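Local coordinates for exoribonuclease II, mitochondrial (Candida glabrata, PDB 6F3H), which degrades RNA from the 3' end as the exoribonuclease component of mtEXO, the mitochondrial RNA degradosome, at residues V371-K374 and L375-A379; V696-P699 and M700-G703. The protein carries 1 engineered substitution. All blocks are in the same frame, centred on the assembly; numbering follows the deposited sequence.

Contact 1 comes first along the chain, on helix 369-378 at the surface. Contact 2 follows several hundred residues later, in the buried loop between strand 677-679 and helix 703-716, within the RNB domain. Their centres lie 21 Å apart and their nearest atoms about 9 Å apart, so they do not touch. A short piece of chain nevertheless lies next to both: Lys456 and Arg457 pair with side chains of residues 371-379, while the backbones of Ala458 and Thr460 bond to Gly703 and Arg701. Contact 1 is thus peripheral packing, about 15 Å from the RNA at its nearest atom, whereas contact 2 grips that RNA beside the metal site.

Contact 1 (V371-K374 and L375-A379); sequences VEQK and LYDTA
Glu372 and Tyr376 are joined by a main-chain hydrogen bond one helical turn apart: Tyr376 N reaches Glu372 O at 2.9 Å, with an N-H...O angle of 158°. The next bond, Asp377 N to Gln373 O, is also 2.9 Å and nearly as straight, at 155°. Leu375 N makes two weak hydrogen bonds, to Val371 O (3.4 Å) and Glu372 O (2.8 Å).

This mixture of i to i+4 bonds with a weak i to i+3 branch belongs to helix 369-378, which packs against helix 449-456: Leu375 rests on Asp449 and Val450, and Tyr376 on Val453.

Side-chain contacts within the helix centre on Gln373. A bend at chi2 (85°) swings its amide toward Tyr376, and OE1 comes obliquely to the ring, 3.7 Å from CD2. The two side chains cross at about a right angle. The same OE1 is hydrogen-bonded to Arg457, which probably fixes the direction of the amide. On the Asp377 side, Gln373 CG lies 3.6 Å from Asp377 OD1 in a simple van der Waals contact. Asp377 CG stands beside its own backbone N, a torsion that folds the carboxylate back over the preceding turn, near the Gln373 carbonyl; the oxygens that meet there are all acceptors and do not hydrogen-bond to each other.

Polar ends are met from beyond the helix. Tyr376 OH is hydrogen-bonded to Met470 O and Ser454 OG, and Glu372 OE1 forms a salt bridge with Lys456.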
loop_
_atom_site.group_PDB
_atom_site.type_symbol
_atom_site.label_atom_id
_atom_site.label_comp_id
_atom_site.label_asym_id
_atom_site.label_seq_id
_atom_site.Cartn_x
_atom_site.Cartn_y
_atom_site.Cartn_z
ATOM N N VAL A 371 -15.343 -2.502 17.576
ATOM C CA VAL A 371 -15.574 -3.753 18.290
ATOM C C VAL A 371 -14.248 -4.454 18.565
ATOM O O VAL A 371 -13.983 -4.937 19.675
ATOM C CB VAL A 371 -16.519 -4.652 17.466
ATOM C CG1 VAL A 371 -16.519 -6.082 18.002
ATOM C CG2 VAL A 371 -17.930 -4.064 17.405
ATOM N N GLU A 372 -13.397 -4.518 17.543
ATOM C CA GLU A 372 -12.149 -5.257 17.654
ATOM C C GLU A 372 -11.228 -4.626 18.679
ATOM O O GLU A 372 -10.640 -5.334 19.497
ATOM C CB GLU A 372 -11.490 -5.342 16.278
ATOM C CG GLU A 372 -12.372 -6.077 15.260
ATOM C CD GLU A 372 -11.905 -5.932 13.821
ATOM O OE1 GLU A 372 -11.115 -5.005 13.528
ATOM O OE2 GLU A 372 -12.330 -6.763 12.983
ATOM N N GLN A 373 -11.161 -3.294 18.720
ATOM C CA GLN A 373 -10.255 -2.661 19.669
ATOM C C GLN A 373 -10.763 -2.793 21.094
ATOM O O GLN A 373 -9.968 -2.720 22.033
ATOM C CB GLN A 373 -10.050 -1.183 19.332
ATOM C CG GLN A 373 -8.854 -0.558 20.050
ATOM C CD GLN A 373 -7.533 -0.785 19.297
ATOM O OE1 GLN A 373 -7.453 -1.637 18.412
ATOM N NE2 GLN A 373 -6.495 -0.024 19.654
ATOM N N LYS A 374 -12.062 -3.036 21.269
ATOM C CA LYS A 374 -12.556 -3.438 22.581
ATOM C C LYS A 374 -11.958 -4.775 23.011
ATOM O O LYS A 374 -11.774 -5.019 24.204
ATOM C CB LYS A 374 -14.081 -3.494 22.563
ATOM C CG LYS A 374 -14.754 -2.126 22.427
ATOM C CD LYS A 374 -16.089 -2.041 23.189
ATOM C CE LYS A 374 -15.950 -2.438 24.666
ATOM N NZ LYS A 374 -17.063 -1.889 25.512
ATOM N N LEU A 375 -11.653 -5.648 22.057
ATOM C CA LEU A 375 -10.908 -6.862 22.370
ATOM C C LEU A 375 -9.440 -6.554 22.618
ATOM O O LEU A 375 -8.850 -7.033 23.591
ATOM C CB LEU A 375 -11.054 -7.853 21.215
ATOM C CG LEU A 375 -10.421 -9.243 21.187
ATOM C CD1 LEU A 375 -10.901 -10.011 19.971
ATOM C CD2 LEU A 375 -8.946 -9.121 21.066
ATOM N N TYR A 376 -8.826 -5.791 21.716
ATOM C CA TYR A 376 -7.400 -5.514 21.804
ATOM C C TYR A 376 -7.036 -4.847 23.112
ATOM O O TYR A 376 -5.970 -5.109 23.678
ATOM C CB TYR A 376 -6.971 -4.603 20.663
ATOM C CG TYR A 376 -6.425 -5.332 19.474
ATOM C CD1 TYR A 376 -6.880 -6.586 19.136
ATOM C CD2 TYR A 376 -5.414 -4.768 18.712
ATOM C CE1 TYR A 376 -6.371 -7.245 18.042
ATOM C CE2 TYR A 376 -4.880 -5.423 17.634
ATOM C CZ TYR A 376 -5.356 -6.663 17.293
ATOM O OH TYR A 376 -4.813 -7.310 16.190
ATOM N N ASP A 377 -7.895 -3.962 23.596
ATOM C CA ASP A 377 -7.590 -3.261 24.831
ATOM C C ASP A 377 -7.531 -4.214 26.012
ATOM O O ASP A 377 -6.743 -4.001 26.939
ATOM C CB ASP A 377 -8.622 -2.169 25.072
ATOM C CG ASP A 377 -8.501 -1.041 24.075
ATOM O OD1 ASP A 377 -7.458 -0.990 23.386
ATOM O OD2 ASP A 377 -9.447 -0.227 23.963
ATOM N N THR A 378 -8.346 -5.264 26.005
ATOM C CA THR A 378 -8.362 -6.195 27.120
ATOM C C THR A 378 -7.723 -7.532 26.781
ATOM O O THR A 378 -7.822 -8.471 27.574
ATOM C CB THR A 378 -9.787 -6.418 27.623
ATOM O OG1 THR A 378 -9.791 -7.556 28.493
ATOM C CG2 THR A 378 -10.740 -6.666 26.465
ATOM N N ALA A 379 -7.043 -7.639 25.648
ATOM C CA ALA A 379 -6.423 -8.900 25.286
ATOM C C ALA A 379 -5.053 -8.979 25.931
ATOM O O ALA A 379 -4.385 -7.958 26.130
ATOM C CB ALA A 379 -6.286 -9.041 23.771
#

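Contact 2 (V696-P699 and M700-G703); sequences VTSP and MRRG. With nucleotides of chain C.
A type I beta turn at the RNA-binding site of the RNB nuclease links Ser698 to Arg701: Arg701 N donates weakly to Ser698 O (3.4 Å), and Pro699 and Met700 occupy the corners. Arg702 N adds a second weak bond to the same carbonyl. Arg701, extended from CG to NE, turns one guanidinium edge to the phosphate of C6 of chain C, with NE 2.6 Å and NH2 2.9 Å from its OP2; NH2 also donates weakly to OP2 of A5 of chain C. Ser698 CB, 3.2 Å above the guanidinium plane, and atom C5 of the cytosine of C6 of chain C lie over opposite faces, both displaced toward the rim.

Arg702 bends at chi3 (-72°) to place NH1 3.3 Å from OP2 of A5 of chain C. Thr697 OG1 donates to OP1 of the same phosphate, and water 1 bridges Thr697 OG1, Arg702 NH2 and its OP2. Asp705 OD2 accepts a hydrogen bond from Ser698 N and forms a salt bridge with Arg702 NH2. Arg701 spans both phosphates, its side chain about 8 Å from the magnesium ion, so the two guanidinium groups would probably offset phosphate charge and help hold the RNA beside the metal site.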
loop_
_atom_site.group_PDB
_atom_site.type_symbol
_atom_site.label_atom_id
_atom_site.label_comp_id
_atom_site.label_asym_id
_atom_site.label_seq_id
_atom_site.Cartn_x
_atom_site.Cartn_y
_atom_site.Cartn_z
ATOM N N VAL A 696 11.071 -11.313 6.849
ATOM C CA VAL A 696 10.910 -11.937 8.158
ATOM C C VAL A 696 11.330 -10.980 9.268
ATOM O O VAL A 696 11.116 -11.244 10.456
ATOM C CB VAL A 696 11.738 -13.216 8.225
ATOM C CG1 VAL A 696 11.045 -14.326 7.489
ATOM C CG2 VAL A 696 13.064 -12.937 7.600
ATOM N N THR A 697 11.959 -9.877 8.888
ATOM C CA THR A 697 12.558 -8.974 9.847
ATOM C C THR A 697 11.558 -8.138 10.624
ATOM O O THR A 697 11.955 -7.508 11.606
ATOM C CB THR A 697 13.495 -8.047 9.105
ATOM O OG1 THR A 697 12.762 -7.362 8.083
ATOM C CG2 THR A 697 14.581 -8.853 8.460
ATOM N N SER A 698 10.293 -8.080 10.211
ATOM C CA SER A 698 9.313 -7.206 10.861
ATOM C C SER A 698 7.999 -7.921 11.111
ATOM O O SER A 698 6.953 -7.516 10.620
ATOM C CB SER A 698 9.078 -5.972 10.004
ATOM O OG SER A 698 10.280 -5.603 9.408
ATOM N N PRO A 699 8.008 -8.963 11.929
ATOM C CA PRO A 699 6.777 -9.725 12.156
ATOM C C PRO A 699 5.707 -8.997 12.970
ATOM O O PRO A 699 4.603 -9.535 13.079
ATOM C CB PRO A 699 7.277 -10.976 12.886
ATOM C CG PRO A 699 8.516 -10.539 13.572
ATOM C CD PRO A 699 9.143 -9.502 12.695
HETATM N N MSE A 700 5.966 -7.827 13.555
HETATM C CA MSE A 700 4.926 -7.167 14.373
HETATM C C MSE A 700 4.202 -6.075 13.649
HETATM O O MSE A 700 3.335 -5.413 14.212
HETATM C CB MSE A 700 5.499 -6.517 15.609
HETATM C CG MSE A 700 6.070 -7.428 16.647
HETATM SE SE MSE A 700 7.166 -6.373 17.900
HETATM C CE MSE A 700 5.805 -5.766 19.147
ATOM N N ARG A 701 4.625 -5.835 12.425
ATOM C CA ARG A 701 4.127 -4.707 11.670
ATOM C C ARG A 701 3.912 -5.055 10.212
ATOM O O ARG A 701 3.448 -4.198 9.464
ATOM C CB ARG A 701 5.091 -3.520 11.795
ATOM C CG ARG A 701 6.424 -3.730 11.117
ATOM C CD ARG A 701 7.263 -2.463 11.172
ATOM N NE ARG A 701 8.588 -2.646 10.585
ATOM C CZ ARG A 701 8.881 -2.439 9.306
ATOM N NH1 ARG A 701 7.945 -2.039 8.468
ATOM N NH2 ARG A 701 10.109 -2.635 8.856
ATOM N N ARG A 702 4.230 -6.279 9.796
ATOM C CA ARG A 702 3.935 -6.807 8.471
ATOM C C ARG A 702 3.396 -8.218 8.627
ATOM O O ARG A 702 4.091 -9.091 9.147
ATOM C CB ARG A 702 5.173 -6.831 7.583
ATOM C CG ARG A 702 5.764 -5.510 7.271
ATOM C CD ARG A 702 6.644 -5.666 6.061
ATOM N NE ARG A 702 7.843 -6.399 6.418
ATOM C CZ ARG A 702 9.076 -5.942 6.259
ATOM N NH1 ARG A 702 9.272 -4.746 5.721
ATOM N NH2 ARG A 702 10.110 -6.698 6.607
ATOM N N GLY A 703 2.171 -8.448 8.134
ATOM C CA GLY A 703 1.547 -9.749 8.094
ATOM C C GLY A 703 2.309 -10.809 7.322
ATOM O O GLY A 703 2.359 -11.960 7.772
ATOM P P C C 6 11.480 -1.965 12.775
ATOM O OP1 C C 6 11.669 -2.554 14.107
ATOM O OP2 C C 6 10.988 -2.770 11.645
ATOM O "O5'" C C 6 10.534 -0.733 13.039
ATOM C "C5'" C C 6 10.963 0.298 13.915
ATOM C "C4'" C C 6 10.066 1.512 13.847
ATOM O "O4'" C C 6 10.234 2.222 12.590
ATOM C "C3'" C C 6 8.575 1.271 13.899
ATOM O "O3'" C C 6 8.098 0.942 15.186
ATOM C "C2'" C C 6 8.056 2.597 13.411
ATOM O "O2'" C C 6 8.293 3.558 14.414
ATOM C "C1'" C C 6 9.036 2.889 12.276
ATOM N N1 C C 6 8.510 2.436 10.957
ATOM C C2 C C 6 7.645 3.310 10.255
ATOM O O2 C C 6 7.379 4.415 10.728
ATOM N N3 C C 6 7.091 3.003 9.065
ATOM C C4 C C 6 7.369 1.826 8.550
ATOM N N4 C C 6 6.808 1.565 7.364
ATOM C C5 C C 6 8.239 0.902 9.223
ATOM C C6 C C 6 8.776 1.226 10.406
ATOM P P A C 5 13.233 -3.619 7.641
ATOM O OP1 A C 5 13.360 -4.908 8.357
ATOM O OP2 A C 5 12.060 -3.402 6.746
ATOM O "O5'" A C 5 13.191 -2.490 8.746
ATOM C "C5'" A C 5 14.245 -2.403 9.682
ATOM C "C4'" A C 5 14.264 -1.083 10.399
ATOM O "O4'" A C 5 14.515 -0.011 9.459
ATOM C "C3'" A C 5 12.980 -0.674 11.096
ATOM O "O3'" A C 5 12.848 -1.274 12.364
ATOM C "C2'" A C 5 13.128 0.832 11.170
ATOM O "O2'" A C 5 14.040 1.187 12.200
ATOM C "C1'" A C 5 13.774 1.122 9.822
ATOM N N9 A C 5 12.739 1.293 8.815
ATOM C C8 A C 5 12.193 0.371 7.957
ATOM N N7 A C 5 11.236 0.853 7.205
ATOM C C5 A C 5 11.159 2.165 7.635
ATOM C C6 A C 5 10.350 3.228 7.236
ATOM N N6 A C 5 9.419 3.121 6.279
ATOM N N1 A C 5 10.545 4.408 7.876
ATOM C C2 A C 5 11.483 4.505 8.836
ATOM N N3 A C 5 12.317 3.578 9.302
ATOM C C4 A C 5 12.076 2.441 8.637
HETATM O O HOH W 1 12.152 -5.956 5.473
#